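Local coordinates for uncharacterized protein (Bombyx mori, PDB 5AZ0), which probably reduces aldehydes and ketones with a nicotinamide cofactor, as an aldo-keto reductase built on a (beta/alpha)8 barrel, at residues M140-E145 with L316-Y321; N201-Q206 with N237-K242; S224-M229 with T258-N263; G309-R314 with Y324-V329. All coordinates share one frame; numbering follows the deposited sequence.

Interaction 1. Residues M140-E145 with L316-Y321; sequences MSISQE and LFWQPY
I142 drives its CD1 methyl onto one face of the Y321 ring, 3.8 Å from the ring centroid and only 20° off the ring normal, a clear CH-pi contact. The same methyl also reaches W318, with CD1 of the isoleucine 3.6 Å from CD1 of the indole, so one slender branch fills the corner between two aromatic side chains. It gets there because CG1 is anti to the carbonyl carbon (chi1 -54°) and the chain beyond is extended. M140 meets the indole further along: its flexible chain bends at chi2 and chi3 to bring CE within 3.4 Å of W318 CE3. The aromatic pair is positioned by the backbone, a type I turn from W318 to Y321, while F317 CE1 covers the centre of one indole face and W138 meets the indole edge-to-face. Y321 OH is bound to the carbonyl of G146, holding the phenol fixed at its far end. If this tyrosine were an alanine, the I142 methyl would probably lose the ring it rests on, and the G146 carbonyl its donor. The contact packs the C-terminal segment on the loop after strand 133-136; in aldo-keto reductases the C-terminal loop generally helps wall the substrate pocket.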
# COMPACT_ATOMS: atom_id res chain seq x y z
N MET A 140 1.93 -15.72 1.07
CA MET A 140 1.26 -17.05 1.00
C MET A 140 0.86 -17.37 -0.46
O MET A 140 0.57 -16.47 -1.26
CB MET A 140 0.03 -17.13 1.90
CG MET A 140 0.26 -16.68 3.31
SD MET A 140 -0.01 -14.94 3.64
CE MET A 140 -1.72 -14.57 3.24
N SER A 141 0.86 -18.66 -0.74
CA SER A 141 0.42 -19.25 -1.98
C SER A 141 -0.79 -20.14 -1.68
O SER A 141 -0.62 -21.22 -1.12
CB SER A 141 1.54 -20.08 -2.54
OG SER A 141 1.83 -21.24 -1.72
N ILE A 142 -1.96 -19.66 -2.05
CA ILE A 142 -3.25 -20.22 -1.73
C ILE A 142 -4.16 -20.33 -2.98
O ILE A 142 -4.49 -19.29 -3.61
CB ILE A 142 -3.99 -19.36 -0.67
CG1 ILE A 142 -3.05 -19.21 0.54
CG2 ILE A 142 -5.31 -20.01 -0.24
CD1 ILE A 142 -3.59 -18.35 1.65
N SER A 143 -4.66 -21.54 -3.27
CA SER A 143 -5.60 -21.73 -4.40
C SER A 143 -6.88 -20.97 -4.18
O SER A 143 -7.21 -20.50 -3.09
CB SER A 143 -5.91 -23.22 -4.71
OG SER A 143 -6.96 -23.68 -3.85
N GLN A 144 -7.65 -20.82 -5.25
CA GLN A 144 -8.96 -20.19 -5.16
C GLN A 144 -9.91 -20.99 -4.27
O GLN A 144 -10.92 -20.45 -3.85
CB GLN A 144 -9.61 -20.07 -6.61
CG GLN A 144 -8.70 -19.40 -7.69
CD GLN A 144 -7.71 -20.33 -8.47
OE1 GLN A 144 -6.94 -21.25 -7.94
NE2 GLN A 144 -7.70 -20.05 -9.78
N GLU A 145 -9.64 -22.29 -4.04
CA GLU A 145 -10.47 -23.06 -3.11
C GLU A 145 -9.90 -23.12 -1.67
O GLU A 145 -10.49 -23.77 -0.84
CB GLU A 145 -10.69 -24.46 -3.67
CG GLU A 145 -11.60 -24.44 -4.91
CD GLU A 145 -10.87 -24.05 -6.19
OE1 GLU A 145 -9.67 -24.40 -6.35
OE2 GLU A 145 -11.51 -23.41 -7.04
N LEU A 316 -7.18 -13.44 10.26
CA LEU A 316 -6.96 -14.68 11.04
C LEU A 316 -7.16 -15.91 10.24
O LEU A 316 -6.43 -16.88 10.44
CB LEU A 316 -7.85 -14.70 12.30
CG LEU A 316 -7.36 -13.60 13.28
CD1 LEU A 316 -8.47 -13.19 14.24
CD2 LEU A 316 -6.04 -13.97 14.00
N PHE A 317 -8.08 -15.87 9.26
CA PHE A 317 -8.24 -17.00 8.29
C PHE A 317 -6.99 -17.42 7.54
O PHE A 317 -6.96 -18.51 7.06
CB PHE A 317 -9.36 -16.76 7.29
CG PHE A 317 -9.40 -15.35 6.75
CD1 PHE A 317 -8.61 -14.99 5.66
CD2 PHE A 317 -10.24 -14.43 7.30
CE1 PHE A 317 -8.64 -13.69 5.18
CE2 PHE A 317 -10.28 -13.13 6.83
CZ PHE A 317 -9.46 -12.75 5.76
N TRP A 318 -5.92 -16.58 7.48
CA TRP A 318 -4.69 -17.03 6.84
C TRP A 318 -3.62 -17.58 7.74
O TRP A 318 -2.62 -18.12 7.22
CB TRP A 318 -4.10 -15.89 5.95
CG TRP A 318 -4.93 -15.61 4.69
CD1 TRP A 318 -5.64 -16.53 3.94
CD2 TRP A 318 -5.11 -14.35 4.04
NE1 TRP A 318 -6.23 -15.90 2.86
CE2 TRP A 318 -5.93 -14.58 2.89
CE3 TRP A 318 -4.62 -13.07 4.27
CZ2 TRP A 318 -6.29 -13.57 2.02
CZ3 TRP A 318 -4.98 -12.04 3.37
CH2 TRP A 318 -5.81 -12.32 2.25
N GLN A 319 -3.81 -17.51 9.06
CA GLN A 319 -2.79 -18.09 10.03
C GLN A 319 -2.29 -19.48 9.75
O GLN A 319 -1.09 -19.69 9.84
CB GLN A 319 -3.22 -18.07 11.49
CG GLN A 319 -3.54 -16.68 12.04
CD GLN A 319 -3.56 -16.61 13.58
OE1 GLN A 319 -3.30 -15.54 14.15
NE2 GLN A 319 -3.91 -17.72 14.23
N PRO A 320 -3.18 -20.42 9.37
CA PRO A 320 -2.68 -21.80 9.12
C PRO A 320 -1.87 -22.00 7.84
O PRO A 320 -1.37 -23.12 7.61
CB PRO A 320 -3.96 -22.65 8.99
CG PRO A 320 -5.09 -21.74 9.26
CD PRO A 320 -4.63 -20.30 9.26
N TYR A 321 -1.69 -20.96 7.00
CA TYR A 321 -0.98 -21.16 5.70
C TYR A 321 0.48 -20.97 5.86
O TYR A 321 0.92 -20.13 6.61
CB TYR A 321 -1.60 -20.23 4.61
CG TYR A 321 -2.99 -20.70 4.29
CD1 TYR A 321 -4.04 -20.30 5.02
CD2 TYR A 321 -3.21 -21.61 3.24
CE1 TYR A 321 -5.31 -20.81 4.78
CE2 TYR A 321 -4.45 -22.12 2.96
CZ TYR A 321 -5.49 -21.74 3.73
OH TYR A 321 -6.74 -22.23 3.46

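Interaction 2. Residues N201-Q206 with N237-K242; sequences NLNLSQ and NSPEPK. With ACT (acetate ion), chain D.
N203 has the largest share of this contact, its short amide pushed between two prolines. ND2 gives a hydrogen bond of 2.8 Å to the backbone O of E240, with an N-H...O angle of 158°; the acceptor lies close to the amide plane and the donor is tilted 17° from the carbonyl plane. The same nitrogen also serves F306 O, so both N-H groups can be used in a buried place. On the other branch OD1 rests 3.5 Å from P239 CG, and a water 2.9 Å from N203 OD1 can donate to it or to P241 O, bridging the two loops. With an alanine here, the carbonyls of E240 and F306 would probably lose their common donor and the two loops would be less firmly tied. P241, entered through a cis peptide bond, offers its ring instead of an N-H: CD lies 3.8 Å from N203 ND2, and CG lies 3.9 Å from L202 CD1. L202 suits this side because its branched end can touch P241 and the helix side chains behind it at once. The turn behind N203 is an Asx motif, N201 OD1 accepting from L204 N. Outward, L202 packs on M248 of helix 246-255 and on N263 and Y266 of helix 259-269, and P241 shares M248; the contact thus joins the loops that follow strands 195-199 and 219-223 against these two helices.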
# COMPACT_ATOMS: atom_id res chain seq x y z
N ASN A 201 1.34 2.60 11.18
CA ASN A 201 0.50 3.66 11.79
C ASN A 201 1.02 3.97 13.25
O ASN A 201 2.12 3.55 13.63
CB ASN A 201 -0.99 3.26 11.72
CG ASN A 201 -1.23 1.89 12.30
OD1 ASN A 201 -0.98 1.66 13.52
ND2 ASN A 201 -1.80 0.97 11.50
N LEU A 202 0.32 4.83 13.99
CA LEU A 202 0.85 5.28 15.28
C LEU A 202 0.91 4.15 16.36
O LEU A 202 1.79 4.17 17.19
CB LEU A 202 0.13 6.53 15.74
CG LEU A 202 0.40 7.73 14.88
CD1 LEU A 202 -0.63 8.79 15.21
CD2 LEU A 202 1.83 8.27 15.07
N ASN A 203 0.03 3.16 16.27
CA ASN A 203 -0.00 2.02 17.14
C ASN A 203 0.85 0.85 16.70
O ASN A 203 1.18 0.01 17.56
CB ASN A 203 -1.44 1.50 17.31
CG ASN A 203 -2.36 2.54 17.94
OD1 ASN A 203 -3.51 2.67 17.57
ND2 ASN A 203 -1.84 3.31 18.87
N LEU A 204 1.14 0.76 15.37
CA LEU A 204 1.99 -0.29 14.82
C LEU A 204 3.15 0.32 14.06
O LEU A 204 3.14 0.44 12.82
CB LEU A 204 1.19 -1.19 13.92
CG LEU A 204 1.83 -2.51 13.49
CD1 LEU A 204 1.77 -3.52 14.64
CD2 LEU A 204 1.13 -3.13 12.25
N SER A 205 4.18 0.69 14.79
CA SER A 205 5.31 1.38 14.16
C SER A 205 6.17 0.50 13.27
O SER A 205 6.90 1.06 12.46
CB SER A 205 6.25 1.96 15.24
OG SER A 205 7.01 0.90 15.85
N GLN A 206 6.22 -0.81 13.52
CA GLN A 206 7.14 -1.78 12.86
C GLN A 206 8.58 -1.30 12.77
O GLN A 206 9.25 -1.38 11.72
CB GLN A 206 6.58 -2.22 11.48
CG GLN A 206 5.16 -2.69 11.66
CD GLN A 206 4.84 -3.93 10.91
OE1 GLN A 206 5.42 -4.98 11.17
NE2 GLN A 206 3.88 -3.84 10.00
N ASN A 237 -12.84 -1.27 21.11
CA ASN A 237 -11.95 -1.08 22.26
C ASN A 237 -10.52 -0.87 21.77
O ASN A 237 -9.55 -1.36 22.34
CB ASN A 237 -12.04 -2.27 23.23
CG ASN A 237 -12.93 -2.00 24.44
OD1 ASN A 237 -12.74 -1.00 25.16
ND2 ASN A 237 -13.89 -2.89 24.68
N SER A 238 -10.39 -0.10 20.71
CA SER A 238 -9.15 0.02 20.01
C SER A 238 -8.40 1.14 20.68
O SER A 238 -8.98 1.98 21.35
CB SER A 238 -9.45 0.35 18.54
OG SER A 238 -10.14 1.61 18.45
N PRO A 239 -7.09 1.18 20.50
CA PRO A 239 -6.32 2.08 21.36
C PRO A 239 -6.35 3.52 20.92
O PRO A 239 -6.75 3.81 19.80
CB PRO A 239 -4.87 1.55 21.21
CG PRO A 239 -4.87 0.58 20.08
CD PRO A 239 -6.25 0.46 19.52
N GLU A 240 -5.91 4.40 21.82
CA GLU A 240 -5.59 5.77 21.49
C GLU A 240 -4.40 5.77 20.49
O GLU A 240 -3.61 4.83 20.50
CB GLU A 240 -5.24 6.55 22.75
CG GLU A 240 -6.43 6.82 23.69
CD GLU A 240 -7.46 7.77 23.08
OE1 GLU A 240 -7.10 8.79 22.41
OE2 GLU A 240 -8.64 7.44 23.27
N PRO A 241 -4.25 6.80 19.66
CA PRO A 241 -5.08 7.99 19.62
C PRO A 241 -6.37 7.86 18.82
O PRO A 241 -6.39 7.23 17.73
CB PRO A 241 -4.20 8.98 18.90
CG PRO A 241 -3.35 8.15 17.99
CD PRO A 241 -3.34 6.75 18.51
N LYS A 242 -7.41 8.48 19.38
CA LYS A 242 -8.65 8.78 18.65
C LYS A 242 -8.56 10.16 18.09
O LYS A 242 -7.59 10.86 18.37
CB LYS A 242 -9.89 8.57 19.54
CG LYS A 242 -10.17 7.10 19.87
CD LYS A 242 -9.73 6.12 18.75
CE LYS A 242 -9.90 4.63 19.08
NZ LYS A 242 -8.91 3.83 18.28
C ACT D . 4.47 -7.29 8.52
O ACT D . 3.50 -6.38 8.62
OXT ACT D . 4.97 -7.73 7.44
CH3 ACT D . 5.15 -7.94 9.68
O HOH W 1 -5.68 4.58 17.01

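Interaction 3. Residues S224-M229 with T258-N263; sequences SPFGTM and TVTQVN
M229 and F226 supply the apolar packing against V259 and T260. The methionine stretches across, CG anti to the backbone N (chi1 -176°) and the chain straight until it bends at chi3, which lays SD 3.7 Å from V259 CG1 and turns CE to 4.0 Å from T260 CG2. An unbranched methionine suits the task because its pliable end can follow the uneven surface of the first helical turn. F226 CE1 is 3.6 Å from T260 CB, and the carbonyl O of T260 lies at the ring edge, in its plane, where the ring hydrogens are slightly positive.

The amide of N263 adds a polar component. It meets the edge of the F226 ring, the two planes 89° apart, and its end lies close to the carbonyl of P225; the M229 side chain comes to meet it, running the opposite way.

Hydrogen bonds then hold each partner in shape. On the loop side, a type I turn from S224 to G227 runs into a type II' turn from F226 to M229, with M229 N bonded to F226 O at 2.8 Å; the positive phi of G227 suits glycine. On the helix side T258 and Q261 form a capping box: T258 N donates to Q261 OE1 at 2.8 Å, and Q261 N gives a weak bond to T258 OG1, which E286 also engages.

The arrangement is a capped helix N-terminus bedding a beta-alpha loop of a TIM barrel. In aldo-keto reductases the loop after the seventh strand generally borders the cofactor site, a rim this packing probably helps to shape.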
# COMPACT_ATOMS: atom_id res chain seq x y z
N SER A 224 -3.08 1.42 5.63
CA SER A 224 -3.77 1.77 6.88
C SER A 224 -2.96 2.67 7.76
O SER A 224 -2.75 2.34 8.90
CB SER A 224 -4.14 0.55 7.72
OG SER A 224 -4.98 -0.32 7.00
N PRO A 225 -2.49 3.79 7.24
CA PRO A 225 -1.63 4.71 7.95
C PRO A 225 -2.29 5.38 9.16
O PRO A 225 -1.58 5.88 10.02
CB PRO A 225 -1.22 5.72 6.87
CG PRO A 225 -2.41 5.70 5.92
CD PRO A 225 -2.85 4.28 5.89
N PHE A 226 -3.61 5.36 9.25
CA PHE A 226 -4.35 5.93 10.39
C PHE A 226 -4.75 4.87 11.41
O PHE A 226 -5.36 5.20 12.44
CB PHE A 226 -5.63 6.62 9.89
CG PHE A 226 -5.39 7.76 8.92
CD1 PHE A 226 -4.62 8.84 9.29
CD2 PHE A 226 -5.93 7.74 7.64
CE1 PHE A 226 -4.35 9.87 8.38
CE2 PHE A 226 -5.68 8.76 6.73
CZ PHE A 226 -4.93 9.84 7.11
N GLY A 227 -4.43 3.61 11.12
CA GLY A 227 -4.79 2.50 11.96
C GLY A 227 -6.26 2.59 12.31
O GLY A 227 -7.10 2.71 11.43
N THR A 228 -6.58 2.54 13.61
CA THR A 228 -8.00 2.62 14.06
C THR A 228 -8.36 4.04 14.51
O THR A 228 -9.36 4.24 15.16
CB THR A 228 -8.28 1.60 15.20
OG1 THR A 228 -7.35 1.79 16.28
CG2 THR A 228 -8.21 0.12 14.68
N MET A 229 -7.58 5.04 14.15
CA MET A 229 -7.85 6.38 14.63
C MET A 229 -9.10 6.96 14.03
O MET A 229 -9.87 7.64 14.71
CB MET A 229 -6.70 7.31 14.32
CG MET A 229 -6.94 8.67 14.89
SD MET A 229 -5.47 9.65 14.76
CE MET A 229 -5.53 10.08 13.02
N THR A 258 -4.18 19.51 11.08
CA THR A 258 -5.10 18.58 11.68
C THR A 258 -4.40 17.29 12.24
O THR A 258 -3.19 17.05 12.07
CB THR A 258 -6.18 18.18 10.68
OG1 THR A 258 -5.65 17.26 9.70
CG2 THR A 258 -6.78 19.45 9.96
N VAL A 259 -5.21 16.46 12.88
CA VAL A 259 -4.74 15.29 13.55
C VAL A 259 -4.29 14.26 12.51
O VAL A 259 -3.25 13.64 12.68
CB VAL A 259 -5.80 14.75 14.52
CG1 VAL A 259 -5.54 13.31 14.92
CG2 VAL A 259 -5.84 15.61 15.77
N THR A 260 -5.05 14.12 11.43
CA THR A 260 -4.68 13.20 10.38
C THR A 260 -3.41 13.67 9.69
O THR A 260 -2.58 12.87 9.34
CB THR A 260 -5.81 13.00 9.38
OG1 THR A 260 -6.20 14.26 8.87
CG2 THR A 260 -6.94 12.32 10.02
N GLN A 261 -3.23 14.97 9.56
CA GLN A 261 -2.04 15.47 8.95
C GLN A 261 -0.77 15.29 9.77
O GLN A 261 0.34 15.22 9.18
CB GLN A 261 -2.16 16.97 8.64
CG GLN A 261 -3.20 17.30 7.58
CD GLN A 261 -3.45 18.81 7.42
OE1 GLN A 261 -3.49 19.54 8.40
NE2 GLN A 261 -3.54 19.29 6.19
N VAL A 262 -0.93 15.33 11.10
CA VAL A 262 0.15 15.05 11.99
C VAL A 262 0.60 13.61 11.77
O VAL A 262 1.75 13.40 11.55
CB VAL A 262 -0.22 15.30 13.49
CG1 VAL A 262 0.87 14.78 14.44
CG2 VAL A 262 -0.38 16.79 13.76
N ASN A 263 -0.34 12.70 11.88
CA ASN A 263 -0.15 11.29 11.55
C ASN A 263 0.60 11.07 10.22
O ASN A 263 1.65 10.43 10.21
CB ASN A 263 -1.47 10.59 11.57
CG ASN A 263 -1.38 9.08 11.58
OD1 ASN A 263 -0.38 8.45 11.12
ND2 ASN A 263 -2.42 8.46 12.03

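Interaction 4. Residues G309-R314 with Y324-V329; sequences GFRTVR and YPFDVV. With ACT (acetate ion), chain G; ACT (acetate ion), chain D.
The guanidinium of R311 lies flat on one face of the F326 ring, planes 15° apart and centres 3.9 Å from each other, a stacked cation-pi pair. R311 CD extends the overlap with a CH-pi contact, 4.0 Å from the ring centroid. P325 CG covers the opposite face of F326, so the ring is sandwiched between the arginine and its own neighbour in sequence. One acetate lies at the edge of this pair and accepts a hydrogen bond from R311 NH1, 3.1 Å from its O atom; Q206 NE2 holds the same oxygen.

R314 is used differently. It runs its chain straight out from the backbone (chi1 -177°) and turns at chi3, which brings the guanidinium edge to a second acetate, giving NE to OXT at 2.6 Å and NH2 to O at 2.9 Å, a two-point grip that R311 N strengthens by donating to that same O. The methyl of this acetate sits over one face of F310. Through NH1, R314 also reaches a water that accepts from Y324 OH and donates to D327 O, linking the two segments indirectly.

Arginine suits both places, since its flat cation can stack by a face and bind by an edge. The acetates probably come from the crystallisation liquor, yet their positions imply a positively charged surface patch able to hold small carboxylates.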
# COMPACT_ATOMS: atom_id res chain seq x y z
N GLY A 309 1.96 -2.23 19.33
CA GLY A 309 1.79 -3.50 18.68
C GLY A 309 0.39 -3.85 18.21
O GLY A 309 0.23 -4.93 17.67
N PHE A 310 -0.58 -2.97 18.34
CA PHE A 310 -1.96 -3.25 17.88
C PHE A 310 -2.06 -3.19 16.32
O PHE A 310 -1.83 -2.14 15.71
CB PHE A 310 -2.92 -2.20 18.47
CG PHE A 310 -4.37 -2.51 18.19
CD1 PHE A 310 -4.98 -2.10 17.00
CD2 PHE A 310 -5.14 -3.23 19.12
CE1 PHE A 310 -6.32 -2.46 16.71
CE2 PHE A 310 -6.48 -3.58 18.86
CZ PHE A 310 -7.07 -3.19 17.66
N ARG A 311 -2.38 -4.31 15.70
CA ARG A 311 -2.36 -4.47 14.25
C ARG A 311 -3.81 -4.37 13.75
O ARG A 311 -4.67 -5.16 14.11
CB ARG A 311 -1.76 -5.82 13.92
CG ARG A 311 -1.59 -6.03 12.44
CD ARG A 311 -1.04 -7.39 12.20
NE ARG A 311 0.36 -7.49 12.57
CZ ARG A 311 1.39 -7.02 11.86
NH1 ARG A 311 1.20 -6.38 10.68
NH2 ARG A 311 2.64 -7.19 12.34
N THR A 312 -4.08 -3.31 13.01
CA THR A 312 -5.41 -3.05 12.43
C THR A 312 -5.84 -4.14 11.45
O THR A 312 -6.99 -4.50 11.45
CB THR A 312 -5.41 -1.69 11.74
OG1 THR A 312 -5.08 -0.67 12.70
CG2 THR A 312 -6.74 -1.42 11.07
N VAL A 313 -4.90 -4.68 10.67
CA VAL A 313 -5.22 -5.67 9.59
C VAL A 313 -4.58 -7.04 9.87
O VAL A 313 -3.38 -7.22 9.68
CB VAL A 313 -4.79 -5.14 8.17
CG1 VAL A 313 -5.04 -6.19 7.08
CG2 VAL A 313 -5.51 -3.84 7.83
N ARG A 314 -5.38 -7.98 10.36
CA ARG A 314 -4.84 -9.26 10.86
C ARG A 314 -5.80 -10.32 10.42
O ARG A 314 -6.78 -10.62 11.07
CB ARG A 314 -4.65 -9.27 12.39
CG ARG A 314 -4.01 -10.57 12.92
CD ARG A 314 -3.99 -10.66 14.46
NE ARG A 314 -3.10 -9.64 15.04
CZ ARG A 314 -1.79 -9.77 15.24
NH1 ARG A 314 -1.16 -10.89 14.94
NH2 ARG A 314 -1.12 -8.77 15.78
N TYR A 324 2.35 -17.27 6.18
CA TYR A 324 1.62 -16.26 6.90
C TYR A 324 2.61 -15.42 7.70
O TYR A 324 3.47 -15.97 8.41
CB TYR A 324 0.68 -16.88 7.87
CG TYR A 324 -0.11 -15.87 8.68
CD1 TYR A 324 -1.21 -15.22 8.14
CD2 TYR A 324 0.18 -15.65 10.01
CE1 TYR A 324 -1.97 -14.33 8.87
CE2 TYR A 324 -0.58 -14.78 10.77
CZ TYR A 324 -1.66 -14.11 10.21
OH TYR A 324 -2.46 -13.25 10.99
N PRO A 325 2.52 -14.08 7.58
CA PRO A 325 3.66 -13.27 8.03
C PRO A 325 3.62 -12.84 9.48
O PRO A 325 4.66 -12.57 10.03
CB PRO A 325 3.61 -12.02 7.11
CG PRO A 325 2.15 -11.91 6.76
CD PRO A 325 1.62 -13.33 6.66
N PHE A 326 2.45 -12.76 10.06
CA PHE A 326 2.31 -12.17 11.37
C PHE A 326 2.42 -13.24 12.50
O PHE A 326 2.39 -14.45 12.23
CB PHE A 326 0.98 -11.43 11.45
CG PHE A 326 0.69 -10.53 10.27
CD1 PHE A 326 1.70 -9.73 9.68
CD2 PHE A 326 -0.60 -10.48 9.75
CE1 PHE A 326 1.41 -8.89 8.62
CE2 PHE A 326 -0.89 -9.65 8.69
CZ PHE A 326 0.11 -8.85 8.13
N ASP A 327 2.53 -12.76 13.74
CA ASP A 327 2.56 -13.67 14.93
C ASP A 327 1.25 -14.40 15.00
O ASP A 327 0.24 -13.81 14.79
CB ASP A 327 2.82 -12.89 16.26
CG ASP A 327 4.31 -12.47 16.42
OD1 ASP A 327 5.21 -13.06 15.76
OD2 ASP A 327 4.57 -11.53 17.21
N VAL A 328 1.29 -15.70 15.24
CA VAL A 328 0.06 -16.50 15.28
C VAL A 328 -0.57 -16.43 16.69
O VAL A 328 0.13 -16.49 17.68
CB VAL A 328 0.42 -17.96 14.86
CG1 VAL A 328 -0.78 -18.91 14.93
CG2 VAL A 328 1.00 -17.95 13.43
N VAL A 329 -1.89 -16.25 16.76
CA VAL A 329 -2.66 -16.41 17.98
C VAL A 329 -3.13 -17.87 18.05
O VAL A 329 -3.92 -18.30 17.22
CB VAL A 329 -3.87 -15.46 18.01
CG1 VAL A 329 -4.67 -15.63 19.31
CG2 VAL A 329 -3.42 -14.00 17.87
C ACT G . -4.10 -7.06 16.89
O ACT G . -2.87 -6.91 17.24
OXT ACT G . -4.56 -7.73 15.91
CH3 ACT G . -5.12 -6.34 17.65
C ACT D . 4.47 -7.29 8.52
O ACT D . 3.50 -6.38 8.62
OXT ACT D . 4.97 -7.73 7.44
CH3 ACT D . 5.15 -7.94 9.68
O HOH W 2 -2.14 -13.47 13.46

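In the fold
The four contacts lie on loops of one (beta/alpha)8 barrel. Interaction 1 uses the loop after strand 133-136, interaction 2 that after strand 195-199, and interactions 2 and 3 the long loop after strand 219-223, all beyond C-terminal ends of the strands, where barrel enzymes carry their active site; interaction 3 packs on helix 259-269. Interactions 2 and 3, centres about 9 Å apart, cross along the chain, as do 1 and 4; both 2 and 3 close before 4 opens. Interaction 4, in the tail after helix 297-304, touches all the others and shares an acetate with interaction 2. Interactions 1 and 3 are about 30 Å apart between centres, so the tail connects distant parts of the rim.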